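Local coordinates for glycoside hydrolase family 61 (Trichoderma reesei QM6a, PDB 5O2X), which probably cleaves cellulose chains oxidatively at a copper centre, as a lytic polysaccharide monooxygenase of auxiliary activity family 9, at residues 7-12 against 71-76; 11-16 against 237-242; 84-89 against 159-164; 122-127 against 209-214. One frame throughout, in Å; residues are numbered along the deposited sequence.

Contacts 1 and 2 meet in one mixed sheet of the beta-sandwich: they share Gly11 and Val12, and the strands 3-9 and 12-15 they rest on are neighbours. Contact 1 is largely buried and built from strand bonds and aliphatic chains, whereas contact 2 lies at the surface, where a sugar-bearing segment adds an edge strand. About 24 Å from contact 1, centre to centre, contact 3 is buried beside the copper ion and works through stacked imidazoles and proline carbonyls. Contact 4, partly buried, abuts contact 3 through Ile210 and Tyr211 and joins two loops with a single hydrogen bond; like contact 2, it carries O-linked mannose.

Contact 1 (7-12 against 71-76); sequences IVINGV and AGDTIL. With MAN (alpha-D-mannopyranose), chain N; MAN (alpha-D-mannopyranose), chain O.
Val8 and Leu76 form a hydrogen-bonded pair of an antiparallel sheet, Leu76 N reaching Val8 O at 2.9 Å and Val8 N returning the bond to Leu76 O. The ladder belongs to the beta-sandwich of the family, and the type I' turn from Ile9 to Val12 leads strand 3-9 into strand 12-15. One step on, Ile9 and Ile75 make the non-hydrogen-bonded pair; their side chains lie alongside each other and touch CG1 to CG1 at 4.0 Å. Both CG1 branches stand anti to the carbonyl carbon (chi1 -53° in Ile9), which aims them the same way, into the layer where Tyr14 and Val69 also meet Ile9. Cutting Ile9 back to an alanine would probably open a gap beside Ile75 CG1 and deprive Tyr14 of a packing partner. On the other face, Val8 CG2 meets Leu76 CD2. Where strand 7-9 gives way to the turn, Asn10 N binds Thr74 O; in the conformer described, so less certainly, Thr74 N binds Asn10 OD1, and the backbone N of Lys70 holds Asp73 OD2. A mannose O-linked to Ser237 spans both segments: its O3 receives Gly11 N at 2.9 Å, and Thr74 OG1 lies 2.8 Å from its O6.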
# COMPACT_ATOMS: atom_id res chain seq x y z
N ILE A 7 4.74 10.46 -2.13
CA ILE A 7 3.38 10.56 -1.55
C ILE A 7 3.11 12.02 -1.26
O ILE A 7 4.04 12.79 -1.01
CB ILE A 7 3.20 9.65 -0.31
CG1 ILE A 7 4.03 10.10 0.88
CG2 ILE A 7 3.49 8.21 -0.68
CD1 ILE A 7 3.78 9.29 2.15
N VAL A 8 1.84 12.40 -1.33
CA VAL A 8 1.45 13.82 -1.14
C VAL A 8 0.36 13.84 -0.09
O VAL A 8 -0.72 13.27 -0.30
CB VAL A 8 1.02 14.48 -2.43
CG1 VAL A 8 0.73 15.94 -2.21
CG2 VAL A 8 2.06 14.27 -3.54
N ILE A 9 0.66 14.46 1.05
CA ILE A 9 -0.22 14.39 2.24
C ILE A 9 -0.81 15.78 2.43
O ILE A 9 -0.08 16.73 2.76
CB ILE A 9 0.58 13.96 3.48
CG1 ILE A 9 1.35 12.66 3.21
CG2 ILE A 9 -0.37 13.87 4.68
CD1 ILE A 9 2.10 12.11 4.39
N ASN A 10 -2.09 15.93 2.13
CA ASN A 10 -2.68 17.30 2.16
C ASN A 10 -1.85 18.31 1.48
O ASN A 10 -1.63 19.41 1.99
CB ASN A 10 -2.94 17.84 3.54
CG ASN A 10 -3.94 17.07 4.26
OD1 ASN A 10 -4.57 16.14 3.76
ND2 ASN A 10 -4.15 17.51 5.48
N GLY A 11 -1.38 17.95 0.29
CA GLY A 11 -0.61 18.88 -0.49
C GLY A 11 0.89 18.95 -0.26
O GLY A 11 1.60 19.69 -0.95
N VAL A 12 1.39 18.19 0.72
CA VAL A 12 2.80 18.20 1.09
C VAL A 12 3.46 16.95 0.49
O VAL A 12 3.11 15.83 0.84
CB VAL A 12 2.97 18.25 2.61
CG1 VAL A 12 4.43 18.17 2.99
CG2 VAL A 12 2.31 19.47 3.21
N ALA A 71 -5.01 12.80 11.83
CA ALA A 71 -6.12 11.95 11.54
C ALA A 71 -7.12 12.74 10.69
O ALA A 71 -7.38 13.91 10.95
CB ALA A 71 -6.77 11.48 12.82
N GLY A 72 -7.62 12.11 9.62
CA GLY A 72 -8.50 12.75 8.66
C GLY A 72 -7.78 13.23 7.39
O GLY A 72 -8.44 13.49 6.41
N ASP A 73 -6.46 13.32 7.43
CA ASP A 73 -5.70 13.75 6.25
C ASP A 73 -5.79 12.70 5.14
O ASP A 73 -5.94 11.50 5.41
CB ASP A 73 -4.18 13.92 6.62
CG ASP A 73 -3.87 15.12 7.47
OD1 ASP A 73 -4.78 15.95 7.68
OD2 ASP A 73 -2.66 15.26 7.88
N THR A 74 -5.70 13.17 3.90
CA THR A 74 -5.64 12.25 2.79
C THR A 74 -4.20 12.18 2.26
O THR A 74 -3.43 13.13 2.31
CB THR A 74 -6.59 12.51 1.65
OG1 THR A 74 -6.16 13.60 0.89
CG2 THR A 74 -8.02 12.52 2.09
N ILE A 75 -3.86 10.98 1.81
CA ILE A 75 -2.52 10.68 1.29
C ILE A 75 -2.70 10.15 -0.13
O ILE A 75 -3.44 9.20 -0.37
CB ILE A 75 -1.83 9.62 2.17
CG1 ILE A 75 -1.69 10.15 3.61
CG2 ILE A 75 -0.46 9.28 1.56
CD1 ILE A 75 -0.99 9.23 4.55
N LEU A 76 -2.01 10.81 -1.05
CA LEU A 76 -1.95 10.44 -2.45
C LEU A 76 -0.66 9.68 -2.70
O LEU A 76 0.43 10.14 -2.34
CB LEU A 76 -2.05 11.71 -3.32
CG LEU A 76 -1.93 11.47 -4.83
CD1 LEU A 76 -2.75 12.48 -5.55
CD2 LEU A 76 -0.45 11.51 -5.28
C1 MAN N . -4.79 17.09 -3.35
C2 MAN N . -3.76 17.03 -2.23
C3 MAN N . -3.39 15.56 -1.93
C4 MAN N . -4.66 14.79 -1.62
C5 MAN N . -5.60 14.91 -2.81
C6 MAN N . -6.92 14.24 -2.59
O2 MAN N . -4.26 17.64 -1.05
O3 MAN N . -2.46 15.52 -0.85
O4 MAN N . -4.32 13.43 -1.38
O5 MAN N . -5.90 16.27 -3.08
O6 MAN N . -7.51 14.68 -1.34
C1 MAN O . 0.24 24.22 -0.38
C2 MAN O . 0.41 23.69 1.03
C3 MAN O . -0.66 22.61 1.26
C4 MAN O . -2.07 23.16 0.99
C5 MAN O . -2.16 23.81 -0.39
C6 MAN O . -3.47 24.54 -0.64
O2 MAN O . 0.28 24.77 1.98
O3 MAN O . -0.55 22.08 2.57
O4 MAN O . -3.02 22.07 1.03
O5 MAN O . -1.08 24.74 -0.52
O6 MAN O . -3.42 25.75 0.10

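Contact 2 (11-16 against 237-242); sequences GVWYQA and SAATAT. With MAN (alpha-D-mannopyranose), chain P; MAN (alpha-D-mannopyranose), chain N; MAN (alpha-D-mannopyranose), chain O; MAN (alpha-D-mannopyranose), chain R.
Gly11 O takes two backbone donors from the far segment, Thr240 N at 2.8 Å on a lone pair in the carbonyl plane and Ala241 N at 3.3 Å, tilted out of that plane. Trp13 N then gives an almost straight bond to Ala241 O, 2.9 Å long at 176°. Val12 with Ala241 and Trp13 with Thr242 are thus parallel bridges, and strand 241-243 forms an edge of the sheet next to strand 12-15. Outside the ladder, Trp13 CB packs on Ala239 CB at 3.7 Å. The indole, its CG set anti to the backbone N (chi1 -171°), spreads beneath the mannose bonded covalently to Thr242 OG1. O4 of that sugar sits over one indole face, and its C5 approaches CE3 at 3.6 Å. A leucine in place of Trp13 would probably strip this mannose of the broad surface it rests on and leave it freer to swing. A further mannose is joined to Thr240 OG1, while Tyr14 OH bonds O2 of another, 2.7 Å away. Backbone bonds together with sugars laid against the protein tie this segment to the sheet, which is consistent with the predicted linker being an integral part of the catalytic domain.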
# COMPACT_ATOMS: atom_id res chain seq x y z
N GLY A 11 -1.38 17.95 0.29
CA GLY A 11 -0.61 18.88 -0.49
C GLY A 11 0.89 18.95 -0.26
O GLY A 11 1.60 19.69 -0.95
N VAL A 12 1.39 18.19 0.72
CA VAL A 12 2.80 18.20 1.09
C VAL A 12 3.46 16.95 0.49
O VAL A 12 3.11 15.83 0.84
CB VAL A 12 2.97 18.25 2.61
CG1 VAL A 12 4.43 18.17 2.99
CG2 VAL A 12 2.31 19.47 3.21
N TRP A 13 4.39 17.18 -0.41
CA TRP A 13 5.08 16.14 -1.15
C TRP A 13 6.27 15.59 -0.32
O TRP A 13 7.08 16.38 0.17
CB TRP A 13 5.62 16.77 -2.44
CG TRP A 13 6.22 15.86 -3.49
CD1 TRP A 13 5.61 15.48 -4.64
CD2 TRP A 13 7.56 15.37 -3.57
NE1 TRP A 13 6.48 14.77 -5.41
CE2 TRP A 13 7.70 14.72 -4.82
CE3 TRP A 13 8.69 15.48 -2.75
CZ2 TRP A 13 8.94 14.13 -5.23
CZ3 TRP A 13 9.90 14.93 -3.20
CH2 TRP A 13 9.99 14.30 -4.39
N TYR A 14 6.35 14.27 -0.27
CA TYR A 14 7.48 13.55 0.31
C TYR A 14 8.08 12.63 -0.74
O TYR A 14 7.36 11.85 -1.38
CB TYR A 14 7.07 12.67 1.50
CG TYR A 14 6.61 13.45 2.70
CD1 TYR A 14 5.33 13.94 2.79
CD2 TYR A 14 7.48 13.67 3.76
CE1 TYR A 14 4.91 14.66 3.92
CE2 TYR A 14 7.10 14.39 4.87
CZ TYR A 14 5.80 14.89 4.95
OH TYR A 14 5.43 15.59 6.07
N GLN A 15 9.40 12.64 -0.83
CA GLN A 15 10.11 11.69 -1.67
C GLN A 15 9.90 10.29 -1.11
O GLN A 15 10.13 10.04 0.07
CB GLN A 15 11.59 12.04 -1.66
CG GLN A 15 12.45 11.26 -2.64
CD GLN A 15 13.91 11.72 -2.63
OE1 GLN A 15 14.40 12.25 -1.64
NE2 GLN A 15 14.59 11.47 -3.72
N ALA A 16 9.51 9.35 -1.97
CA ALA A 16 9.40 7.97 -1.54
C ALA A 16 10.75 7.24 -1.71
O ALA A 16 11.69 7.80 -2.26
CB ALA A 16 8.31 7.26 -2.34
N SER A 237 -4.29 15.29 -7.19
CA SER A 237 -4.07 16.71 -6.94
C SER A 237 -2.58 16.94 -6.83
O SER A 237 -1.80 16.04 -6.52
CB SER A 237 -4.80 17.19 -5.70
OG SER A 237 -4.15 16.70 -4.57
N ALA A 238 -2.20 18.18 -7.14
CA ALA A 238 -0.81 18.58 -7.14
C ALA A 238 -0.34 18.90 -5.73
O ALA A 238 -1.11 19.35 -4.89
CB ALA A 238 -0.63 19.81 -8.03
N ALA A 239 0.94 18.71 -5.47
CA ALA A 239 1.53 19.22 -4.27
C ALA A 239 1.69 20.71 -4.35
O ALA A 239 1.86 21.29 -5.45
CB ALA A 239 2.90 18.60 -4.05
N THR A 240 1.65 21.35 -3.20
CA THR A 240 1.90 22.77 -3.10
C THR A 240 3.11 23.10 -2.21
O THR A 240 3.43 24.28 -2.07
CB THR A 240 0.65 23.50 -2.61
OG1 THR A 240 0.45 23.11 -1.26
CG2 THR A 240 -0.59 23.13 -3.41
N ALA A 241 3.76 22.07 -1.63
CA ALA A 241 4.95 22.26 -0.82
C ALA A 241 5.61 20.89 -0.72
O ALA A 241 5.00 19.90 -1.05
CB ALA A 241 4.57 22.79 0.53
N THR A 242 6.83 20.91 -0.21
CA THR A 242 7.63 19.71 -0.04
C THR A 242 8.15 19.64 1.38
O THR A 242 8.40 20.68 2.01
CB THR A 242 8.77 19.73 -1.05
OG1 THR A 242 8.18 19.66 -2.36
CG2 THR A 242 9.77 18.67 -0.84
C1 MAN P . 8.70 20.50 -3.37
C2 MAN P . 7.62 21.00 -4.30
C3 MAN P . 7.07 19.74 -4.98
C4 MAN P . 8.15 18.90 -5.62
C5 MAN P . 9.22 18.56 -4.63
C6 MAN P . 10.37 17.80 -5.28
O2 MAN P . 8.23 21.95 -5.19
O3 MAN P . 6.22 20.16 -6.01
O4 MAN P . 7.69 17.75 -6.30
O5 MAN P . 9.68 19.79 -4.11
O6 MAN P . 11.49 17.84 -4.37
C1 MAN N . -4.79 17.09 -3.35
C2 MAN N . -3.76 17.03 -2.23
C3 MAN N . -3.39 15.56 -1.93
C4 MAN N . -4.66 14.79 -1.62
C5 MAN N . -5.60 14.91 -2.81
C6 MAN N . -6.92 14.24 -2.59
O2 MAN N . -4.26 17.64 -1.05
O3 MAN N . -2.46 15.52 -0.85
O4 MAN N . -4.32 13.43 -1.38
O5 MAN N . -5.90 16.27 -3.08
O6 MAN N . -7.51 14.68 -1.34
C1 MAN O . 0.24 24.22 -0.38
C2 MAN O . 0.41 23.69 1.03
C3 MAN O . -0.66 22.61 1.26
C4 MAN O . -2.07 23.16 0.99
C5 MAN O . -2.16 23.81 -0.39
C6 MAN O . -3.47 24.54 -0.64
O2 MAN O . 0.28 24.77 1.98
O3 MAN O . -0.55 22.08 2.57
O4 MAN O . -3.02 22.07 1.03
O5 MAN O . -1.08 24.74 -0.52
O6 MAN O . -3.42 25.75 0.10
C1 MAN R . 8.24 14.94 9.97
C2 MAN R . 7.79 15.73 8.76
C3 MAN R . 7.98 17.21 8.96
C4 MAN R . 7.37 17.65 10.30
C5 MAN R . 7.86 16.79 11.46
C6 MAN R . 7.12 17.11 12.75
O2 MAN R . 6.39 15.41 8.57
O3 MAN R . 7.40 17.93 7.88
O4 MAN R . 7.75 19.00 10.56
O5 MAN R . 7.63 15.39 11.17
O6 MAN R . 7.62 16.35 13.82

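Contact 3 (84-89 against 159-164); sequences WPHPGP and IIALHS. With CU (copper (II) ion), chain S; SO4 (sulfate ion), chain T.
Trp84 meets Ile159 face-on: CD1 of the isoleucine stands 3.7 Å from the centroid of the six-membered ring, 8° off its normal, in a CH-pi contact, and CG2 touches CZ2. The opposite face of the indole is covered by Pro85 CD. At the edge, NE1 donates to water 1, which passes a hydrogen bond on to Ile160 O; Trp84 NE1 also makes a weak bond to His86 O. Next comes His86, whose imidazole lies between two neighbours. Pro85 CG is over the centre of one face; over the other, His163 forms an offset stack, the centroids 3.9 Å apart and the planes only 7° from parallel. His163 reaches this position with CG between its backbone N and carbonyl carbon (chi1 57°), while Ala161 CB presses on His86 CB at 3.5 Å. Clamped this way, His86 offers NE2 to the copper ion at 1.9 Å. Pro87 follows, and its carbonyl O accepts Leu162 N at 2.8 Å. Gly88 passes so close to the strand that a side chain would collide with Ile160 O. Pro89 O then takes Ile160 N at 3.0 Å, while its ring packs on Ile160 CB and Leu162 CD1. Outside the copper shell, His163 NE2 binds a sulfate, probably from the crystallisation liquor, which also accepts from copper-bound water 3. The methylated N-terminal histidine completes the brace, and Tyr174 also belongs to the site: this is the histidine-brace copper centre of lytic polysaccharide monooxygenases.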
# COMPACT_ATOMS: atom_id res chain seq x y z
N TRP A 84 0.52 2.43 -15.03
CA TRP A 84 0.53 1.12 -14.40
C TRP A 84 -0.08 0.12 -15.40
O TRP A 84 -1.09 0.42 -16.02
CB TRP A 84 -0.34 1.18 -13.13
CG TRP A 84 -0.48 -0.17 -12.48
CD1 TRP A 84 -1.53 -1.02 -12.58
CD2 TRP A 84 0.52 -0.85 -11.72
NE1 TRP A 84 -1.27 -2.20 -11.94
CE2 TRP A 84 -0.01 -2.11 -11.39
CE3 TRP A 84 1.81 -0.52 -11.26
CZ2 TRP A 84 0.73 -3.05 -10.66
CZ3 TRP A 84 2.49 -1.44 -10.53
CH2 TRP A 84 1.98 -2.68 -10.24
N PRO A 85 0.52 -1.07 -15.55
CA PRO A 85 0.16 -1.93 -16.69
C PRO A 85 -0.87 -3.01 -16.44
O PRO A 85 -1.21 -3.68 -17.40
CB PRO A 85 1.52 -2.53 -17.12
CG PRO A 85 2.29 -2.62 -15.84
CD PRO A 85 1.91 -1.38 -15.08
N HIS A 86 -1.27 -3.29 -15.21
CA HIS A 86 -2.00 -4.52 -14.92
C HIS A 86 -3.37 -4.30 -14.24
O HIS A 86 -3.54 -3.38 -13.47
CB HIS A 86 -1.23 -5.41 -13.94
CG HIS A 86 0.20 -5.69 -14.33
ND1 HIS A 86 0.55 -6.21 -15.54
CD2 HIS A 86 1.34 -5.57 -13.63
CE1 HIS A 86 1.87 -6.42 -15.53
NE2 HIS A 86 2.39 -6.02 -14.40
N PRO A 87 -4.31 -5.22 -14.47
CA PRO A 87 -5.61 -5.19 -13.78
C PRO A 87 -5.54 -5.83 -12.39
O PRO A 87 -4.97 -6.91 -12.22
CB PRO A 87 -6.48 -6.07 -14.70
CG PRO A 87 -5.52 -7.09 -15.26
CD PRO A 87 -4.26 -6.30 -15.49
N GLY A 88 -6.16 -5.16 -11.42
CA GLY A 88 -6.35 -5.77 -10.13
C GLY A 88 -6.77 -4.78 -9.06
O GLY A 88 -6.95 -3.59 -9.32
N PRO A 89 -6.92 -5.29 -7.83
CA PRO A 89 -7.39 -4.49 -6.71
C PRO A 89 -6.28 -3.67 -6.06
O PRO A 89 -5.08 -3.90 -6.28
CB PRO A 89 -7.86 -5.58 -5.72
CG PRO A 89 -6.91 -6.72 -5.96
CD PRO A 89 -6.75 -6.70 -7.48
N ILE A 159 -0.90 -2.69 -4.62
CA ILE A 159 -1.63 -3.10 -5.81
C ILE A 159 -1.39 -4.59 -5.97
O ILE A 159 -0.27 -5.08 -5.76
CB ILE A 159 -1.12 -2.38 -7.09
CG1 ILE A 159 -1.17 -0.86 -6.97
CG2 ILE A 159 -1.96 -2.84 -8.28
CD1 ILE A 159 -0.55 -0.16 -8.15
N ILE A 160 -2.44 -5.34 -6.33
CA ILE A 160 -2.28 -6.75 -6.70
C ILE A 160 -2.62 -6.82 -8.19
O ILE A 160 -3.60 -6.21 -8.67
CB ILE A 160 -3.16 -7.65 -5.85
CG1 ILE A 160 -2.90 -7.44 -4.35
CG2 ILE A 160 -2.90 -9.12 -6.24
CD1 ILE A 160 -3.78 -8.21 -3.45
N ALA A 161 -1.77 -7.47 -8.98
CA ALA A 161 -2.02 -7.69 -10.38
C ALA A 161 -2.50 -9.11 -10.59
O ALA A 161 -1.89 -10.07 -10.10
CB ALA A 161 -0.77 -7.46 -11.19
N LEU A 162 -3.59 -9.23 -11.38
CA LEU A 162 -4.30 -10.49 -11.55
C LEU A 162 -4.26 -11.03 -12.97
O LEU A 162 -4.94 -12.03 -13.24
CB LEU A 162 -5.74 -10.36 -11.06
CG LEU A 162 -5.92 -10.00 -9.60
CD1 LEU A 162 -7.41 -9.83 -9.32
CD2 LEU A 162 -5.30 -11.04 -8.66
N HIS A 163 -3.54 -10.39 -13.88
CA HIS A 163 -3.53 -10.87 -15.27
C HIS A 163 -3.01 -12.30 -15.44
O HIS A 163 -3.39 -12.99 -16.38
CB HIS A 163 -2.72 -9.91 -16.13
CG HIS A 163 -1.33 -9.71 -15.65
ND1 HIS A 163 -1.05 -9.12 -14.44
CD2 HIS A 163 -0.15 -10.11 -16.19
CE1 HIS A 163 0.26 -9.13 -14.27
NE2 HIS A 163 0.83 -9.72 -15.31
N SER A 164 -2.19 -12.76 -14.51
CA SER A 164 -1.60 -14.13 -14.53
C SER A 164 -2.07 -14.96 -13.36
O SER A 164 -1.56 -16.04 -13.12
CB SER A 164 -0.06 -14.07 -14.60
OG SER A 164 0.32 -13.53 -15.86
CU CU S . 4.27 -5.96 -13.90
S SO4 T . 4.13 -10.06 -16.94
O1 SO4 T . 3.26 -10.20 -18.12
O2 SO4 T . 5.30 -10.90 -17.26
O3 SO4 T . 4.44 -8.62 -16.70
O4 SO4 T . 3.45 -10.51 -15.76
O HOH W 1 -2.93 -4.43 -10.94
O HOH W 2 4.91 -5.17 -16.08
O HOH W 3 4.27 -7.98 -14.14

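Contact 4 (122-127 against 209-214); sequences GGDPGT and NIYTSP. With MAN (alpha-D-mannopyranose), chain G; MAN (alpha-D-mannopyranose), chain H; SO4 (sulfate ion), chain U.
Two surface loops, one joining strand 110-121 to strand 127-128 and the other in the long segment before strand 241-243, meet where Asp124 N donates to Ile210 O at 3.0 Å. It is the one hydrogen bond linking the segments. The carboxylate of Asp124 crosses the Tyr211 side chain at about a right angle, its plane 88° from the ring; OD1 lies at the ring edge, in plane, 3.5 Å from CD1 and 3.4 Å from CB. With CG anti to the backbone N (chi1 -169°), Asp124 extends alongside the tyrosine backbone. Pro125, entered through a cis peptide bond, sets CB against Tyr211 CE1 at 3.9 Å and against Ile210 CD1 at 4.1 Å. The 209-214 loop is shaped by an Asx turn, in which Asn209 OD1 takes Tyr211 N at 2.9 Å from above its carbonyl plane, and by an inverse gamma turn centred on Tyr211. Ile210 CG1 covers a face of the phenol ring, and Tyr211 also touches His163, the stacking partner of the copper ligand His86. At Gly123 the loops come close enough that a CB would strike Thr212 O. Beyond it the second loop bears mannoses covalently bonded to Thr212 OG1 and Ser213 OG; O4 of the sugar on Thr212 folds back to donate to Pro214 O at 2.7 Å.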
# COMPACT_ATOMS: atom_id res chain seq x y z
N GLY A 122 -18.13 -5.59 -14.64
CA GLY A 122 -17.83 -6.35 -15.82
C GLY A 122 -16.97 -7.57 -15.54
O GLY A 122 -16.86 -8.08 -14.39
N GLY A 123 -16.32 -8.06 -16.58
CA GLY A 123 -15.43 -9.18 -16.53
C GLY A 123 -14.72 -9.35 -17.85
O GLY A 123 -15.09 -8.77 -18.84
N ASP A 124 -13.65 -10.13 -17.83
CA ASP A 124 -12.89 -10.43 -19.06
C ASP A 124 -12.37 -9.18 -19.79
O ASP A 124 -12.67 -8.99 -20.95
CB ASP A 124 -13.69 -11.29 -20.01
CG ASP A 124 -12.85 -11.84 -21.15
OD1 ASP A 124 -11.68 -12.07 -20.96
OD2 ASP A 124 -13.37 -11.98 -22.29
N PRO A 125 -11.59 -8.31 -19.10
CA PRO A 125 -11.12 -8.44 -17.74
C PRO A 125 -11.99 -7.76 -16.69
O PRO A 125 -11.80 -8.03 -15.50
CB PRO A 125 -9.75 -7.75 -17.80
CG PRO A 125 -9.96 -6.64 -18.79
CD PRO A 125 -10.86 -7.26 -19.83
N GLY A 126 -12.92 -6.90 -17.10
CA GLY A 126 -13.63 -6.00 -16.20
C GLY A 126 -12.84 -4.75 -15.91
O GLY A 126 -11.72 -4.59 -16.35
N THR A 127 -13.46 -3.85 -15.17
CA THR A 127 -12.84 -2.62 -14.70
C THR A 127 -12.51 -2.79 -13.22
O THR A 127 -13.37 -3.24 -12.45
CB THR A 127 -13.79 -1.41 -14.87
OG1 THR A 127 -14.14 -1.26 -16.24
CG2 THR A 127 -13.20 -0.15 -14.38
N ASN A 209 -9.35 -16.60 -12.25
CA ASN A 209 -9.35 -16.25 -13.66
C ASN A 209 -10.25 -15.05 -13.85
O ASN A 209 -11.47 -15.15 -13.65
CB ASN A 209 -9.88 -17.44 -14.47
CG ASN A 209 -9.86 -17.17 -15.93
OD1 ASN A 209 -9.24 -16.18 -16.39
ND2 ASN A 209 -10.50 -18.04 -16.70
N ILE A 210 -9.67 -13.90 -14.20
CA ILE A 210 -10.48 -12.71 -14.45
C ILE A 210 -10.99 -12.65 -15.91
O ILE A 210 -11.79 -11.80 -16.23
CB ILE A 210 -9.71 -11.42 -14.09
CG1 ILE A 210 -8.57 -11.13 -15.06
CG2 ILE A 210 -9.28 -11.46 -12.64
CD1 ILE A 210 -7.88 -9.81 -14.82
N TYR A 211 -10.55 -13.61 -16.75
CA TYR A 211 -10.88 -13.63 -18.19
C TYR A 211 -12.10 -14.51 -18.44
O TYR A 211 -12.10 -15.46 -19.22
CB TYR A 211 -9.65 -13.99 -19.04
CG TYR A 211 -8.55 -12.97 -18.78
CD1 TYR A 211 -8.62 -11.71 -19.30
CD2 TYR A 211 -7.46 -13.28 -17.99
CE1 TYR A 211 -7.63 -10.76 -19.05
CE2 TYR A 211 -6.47 -12.35 -17.73
CZ TYR A 211 -6.55 -11.09 -18.22
OH TYR A 211 -5.58 -10.15 -17.95
N THR A 212 -13.15 -14.15 -17.72
CA THR A 212 -14.42 -14.85 -17.74
C THR A 212 -15.46 -13.81 -17.39
O THR A 212 -15.19 -12.81 -16.73
CB THR A 212 -14.42 -16.02 -16.78
OG1 THR A 212 -15.72 -16.63 -16.84
CG2 THR A 212 -14.08 -15.62 -15.39
N SER A 213 -16.71 -14.04 -17.83
CA SER A 213 -17.80 -13.11 -17.50
C SER A 213 -19.10 -13.94 -17.50
O SER A 213 -19.30 -14.75 -18.39
CB SER A 213 -17.89 -12.04 -18.52
OG SER A 213 -18.81 -11.08 -18.04
N PRO A 214 -19.98 -13.74 -16.50
CA PRO A 214 -19.89 -12.80 -15.41
C PRO A 214 -18.80 -13.15 -14.38
O PRO A 214 -18.31 -14.27 -14.36
CB PRO A 214 -21.29 -12.83 -14.76
CG PRO A 214 -21.83 -14.13 -15.14
CD PRO A 214 -21.25 -14.48 -16.48
C1 MAN G . -15.80 -17.98 -16.40
C2 MAN G . -17.11 -18.53 -17.01
C3 MAN G . -18.30 -17.72 -16.48
C4 MAN G . -18.32 -17.67 -14.96
C5 MAN G . -16.96 -17.22 -14.42
C6 MAN G . -16.87 -17.47 -12.92
O2 MAN G . -17.27 -19.89 -16.64
O3 MAN G . -19.54 -18.26 -16.94
O4 MAN G . -19.36 -16.78 -14.51
O5 MAN G . -15.91 -18.03 -14.97
O6 MAN G . -15.99 -16.50 -12.35
C1 MAN H . -19.04 -10.03 -18.96
C2 MAN H . -19.88 -8.99 -18.17
C3 MAN H . -21.24 -9.57 -17.76
C4 MAN H . -21.92 -10.22 -18.95
C5 MAN H . -21.02 -11.25 -19.58
C6 MAN H . -21.75 -11.96 -20.72
O2 MAN H . -20.04 -7.89 -19.01
O3 MAN H . -22.16 -8.59 -17.26
O4 MAN H . -23.13 -10.84 -18.49
O5 MAN H . -19.83 -10.60 -20.03
O6 MAN H . -22.88 -12.63 -20.17
S SO4 U . -16.63 -2.79 -18.12
O1 SO4 U . -16.96 -1.45 -18.68
O2 SO4 U . -16.99 -3.82 -19.12
O3 SO4 U . -17.24 -2.99 -16.80
O4 SO4 U . -15.19 -2.91 -17.87